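Local coordinates for protein beta-galactosidase (Trichoderma reesei, PDB 3OG2) that probably hydrolyses terminal non-reducing beta-D-galactose residues from beta-D-galactosides, as a secreted glycoprotein of glycoside hydrolase family 35, at residues A[392-397]-A[419-424]. Sequence-based numbering, arbitrary orientation. Where two conformers were deposited one is given.
Sequences QNIVIT and DTASYT
Ile394 meets Tyr423 through a single methyl group: its CD1 approaches the ring obliquely, 3.3 Å from Tyr423 CD2 and 3.5 Å from Tyr423 CG. The methyl lies off-centre, by the CG-CD2 bond of Tyr423, with Tyr423 CB 3.8 Å from Ile394 CD1, and the two side chains cross at about a right angle. The other branch of the isoleucine serves a second neighbour, Ile394 CG2 lying 4.3 Å from Ala421 CB, a looser apolar contact. Ile394 thus spans two residues that face it from alternate positions of one strand, while Ser422 between them points away. With chi1 at 57°, CG1 of Ile394 is flanked by both the amide nitrogen and the carbonyl carbon of its own residue, and with chi2 extended at 175° the chain reaches straight out to the ring. The contact joins two sheets of the beta-rich second domain of this family 35 enzyme: strand 394-400 belongs to an eight-stranded antiparallel sheet, and strand 421-427 is the middle one of a three-stranded sheet; the two meet here through apolar side chains. Around the pair, Val410 of strand 406-412 touches Ile394, and Tyr423 also packs on Leu443 and Leu445 of strand 443-445. The phenol is held at its far end by a hydrogen bond between Tyr423 OH and His453 NE2, which ties the ring back to strand 450-459 of the larger sheet.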
ATOM      1  N   GLN A 392      22.421   9.414 -31.105  1.00 16.47           N
ATOM      2  CA  GLN A 392      22.165   8.016 -30.864  0.50 17.40           C
ATOM      3  C   GLN A 392      22.187   7.660 -29.383  1.00 18.61           C
ATOM      4  O   GLN A 392      21.938   6.499 -29.057  1.00 21.60           O
ATOM      5  CB  GLN A 392      23.270   7.230 -31.599  0.50 23.48           C
ATOM      6  CG  GLN A 392      23.390   7.691 -33.041  0.50 30.62           C
ATOM      7  CD  GLN A 392      21.985   7.841 -33.615  0.50 30.85           C
ATOM      8  OE1 GLN A 392      21.413   8.932 -33.578  0.50 40.35           O
ATOM      9  NE2 GLN A 392      21.485   6.714 -34.120  0.50 34.07           N
ATOM     10  N   ASN A 393      22.509   8.610 -28.514  1.00 17.89           N
ATOM     11  CA  ASN A 393      22.622   8.294 -27.091  1.00 18.87           C
ATOM     12  C   ASN A 393      21.283   8.406 -26.388  1.00 13.69           C
ATOM     13  O   ASN A 393      21.202   8.185 -25.170  1.00 14.52           O
ATOM     14  CB  ASN A 393      23.634   9.268 -26.462  1.00 28.18           C
ATOM     15  CG  ASN A 393      25.010   9.035 -27.083  1.00 37.57           C
ATOM     16  OD1 ASN A 393      25.587   7.970 -26.853  1.00 69.58           O
ATOM     17  ND2 ASN A 393      25.411  10.048 -27.848  1.00 58.56           N
ATOM     18  N   ILE A 394      20.222   8.725 -27.097  1.00 13.02           N
ATOM     19  CA  ILE A 394      18.895   8.768 -26.488  1.00 12.32           C
ATOM     20  C   ILE A 394      17.963   7.978 -27.400  1.00 11.58           C
ATOM     21  O   ILE A 394      18.173   7.881 -28.605  1.00 12.61           O
ATOM     22  CB  ILE A 394      18.398  10.195 -26.277  1.00 13.89           C
ATOM     23  CG1 ILE A 394      18.379  10.946 -27.585  1.00 16.84           C
ATOM     24  CG2 ILE A 394      19.226  10.943 -25.217  1.00 17.41           C
ATOM     25  CD1 ILE A 394      17.809  12.340 -27.553  1.00 17.23           C
ATOM     26  N   VAL A 395      16.953   7.423 -26.725  1.00 10.47           N
ATOM     27  CA  VAL A 395      15.878   6.705 -27.375  1.00 10.61           C
ATOM     28  C   VAL A 395      14.639   7.586 -27.299  1.00  9.62           C
ATOM     29  O   VAL A 395      14.356   8.196 -26.244  1.00 11.53           O
ATOM     30  CB  VAL A 395      15.666   5.318 -26.747  1.00 10.62           C
ATOM     31  CG1 VAL A 395      14.308   4.743 -27.153  1.00 13.48           C
ATOM     32  CG2 VAL A 395      16.762   4.371 -27.175  1.00 12.18           C
ATOM     33  N   ILE A 396      13.889   7.687 -28.379  1.00 10.33           N
ATOM     34  CA  ILE A 396      12.663   8.484 -28.396  1.00  9.46           C
ATOM     35  C   ILE A 396      11.520   7.623 -28.879  1.00  8.75           C
ATOM     36  O   ILE A 396      11.624   6.990 -29.961  1.00 11.10           O
ATOM     37  CB  ILE A 396      12.839   9.743 -29.289  1.00 10.14           C
ATOM     38  CG1 ILE A 396      14.009  10.578 -28.755  1.00 12.30           C
ATOM     39  CG2 ILE A 396      11.529  10.504 -29.387  1.00 11.42           C
ATOM     40  CD1 ILE A 396      14.348  11.796 -29.630  1.00 12.94           C
ATOM     41  N   THR A 397      10.437   7.570 -28.132  1.00  9.46           N
ATOM     42  CA  THR A 397       9.234   6.879 -28.588  1.00 10.12           C
ATOM     43  C   THR A 397       8.170   7.889 -28.910  1.00  9.23           C
ATOM     44  O   THR A 397       7.801   8.654 -28.028  1.00 11.02           O
ATOM     45  CB  THR A 397       8.716   5.919 -27.495  1.00 10.50           C
ATOM     46  OG1 THR A 397       9.781   5.023 -27.104  1.00 11.29           O
ATOM     47  CG2 THR A 397       7.552   5.102 -28.041  1.00 11.48           C
ATOM     48  N   ASP A 419      24.556   9.223 -16.618  1.00 14.88           N
ATOM     49  CA  ASP A 419      25.252  10.333 -17.240  1.00 17.05           C
ATOM     50  C   ASP A 419      24.302  11.395 -17.757  1.00 15.29           C
ATOM     51  O   ASP A 419      23.090  11.211 -17.843  1.00 17.41           O
ATOM     52  CB  ASP A 419      26.053   9.795 -18.429  1.00 25.41           C
ATOM     53  CG  ASP A 419      27.165   8.886 -17.932  1.00 31.61           C
ATOM     54  OD1 ASP A 419      27.661   9.140 -16.816  1.00 44.46           O
ATOM     55  OD2 ASP A 419      27.509   7.936 -18.638  1.00 58.87           O
ATOM     56  N   THR A 420      24.886  12.542 -18.091  1.00 15.79           N
ATOM     57  CA  THR A 420      24.143  13.624 -18.722  1.00 14.25           C
ATOM     58  C   THR A 420      24.383  13.628 -20.222  1.00 14.78           C
ATOM     59  O   THR A 420      25.517  13.535 -20.694  1.00 21.43           O
ATOM     60  CB  THR A 420      24.534  14.998 -18.140  1.00 17.68           C
ATOM     61  OG1 THR A 420      24.099  15.035 -16.776  1.00 20.77           O
ATOM     62  CG2 THR A 420      23.774  16.121 -18.794  1.00 20.01           C
ATOM     63  N   ALA A 421      23.337  13.734 -21.012  1.00 14.77           N
ATOM     64  CA  ALA A 421      23.376  13.800 -22.451  1.00 14.81           C
ATOM     65  C   ALA A 421      22.919  15.154 -22.942  1.00 14.01           C
ATOM     66  O   ALA A 421      21.962  15.698 -22.432  1.00 15.12           O
ATOM     67  CB  ALA A 421      22.435  12.716 -22.979  1.00 18.15           C
ATOM     68  N   SER A 422      23.618  15.709 -23.909  1.00 13.41           N
ATOM     69  CA  SER A 422      23.221  16.897 -24.651  1.00 12.79           C
ATOM     70  C   SER A 422      22.637  16.478 -25.976  1.00 12.31           C
ATOM     71  O   SER A 422      23.188  15.603 -26.646  1.00 14.72           O
ATOM     72  CB  SER A 422      24.457  17.751 -24.951  1.00 15.65           C
ATOM     73  OG  SER A 422      25.033  18.171 -23.696  1.00 24.21           O
ATOM     74  N   TYR A 423      21.510  17.070 -26.379  1.00 12.17           N
ATOM     75  CA  TYR A 423      20.859  16.634 -27.590  1.00 11.62           C
ATOM     76  C   TYR A 423      19.999  17.754 -28.164  1.00 11.57           C
ATOM     77  O   TYR A 423      19.755  18.781 -27.498  1.00 12.35           O
ATOM     78  CB  TYR A 423      20.018  15.375 -27.292  1.00 11.44           C
ATOM     79  CG  TYR A 423      18.776  15.574 -26.472  1.00 11.82           C
ATOM     80  CD1 TYR A 423      18.880  15.727 -25.093  1.00 11.71           C
ATOM     81  CD2 TYR A 423      17.498  15.613 -27.036  1.00 11.39           C
ATOM     82  CE1 TYR A 423      17.745  15.905 -24.299  1.00 11.96           C
ATOM     83  CE2 TYR A 423      16.353  15.780 -26.255  1.00 11.47           C
ATOM     84  CZ  TYR A 423      16.498  15.925 -24.881  1.00 12.00           C
ATOM     85  OH  TYR A 423      15.358  16.128 -24.130  1.00 12.27           O
ATOM     86  N   THR A 424      19.538  17.512 -29.385  1.00 11.35           N
ATOM     87  CA  THR A 424      18.507  18.293 -30.000  1.00 11.46           C
ATOM     88  C   THR A 424      17.483  17.311 -30.556  1.00 11.68           C
ATOM     89  O   THR A 424      17.788  16.113 -30.657  1.00 12.68           O
ATOM     90  CB  THR A 424      19.041  19.209 -31.131  1.00 12.28           C
ATOM     91  OG1 THR A 424      19.511  18.331 -32.131  1.00 12.92           O
ATOM     92  CG2 THR A 424      20.181  20.120 -30.636  1.00 12.75           C
TER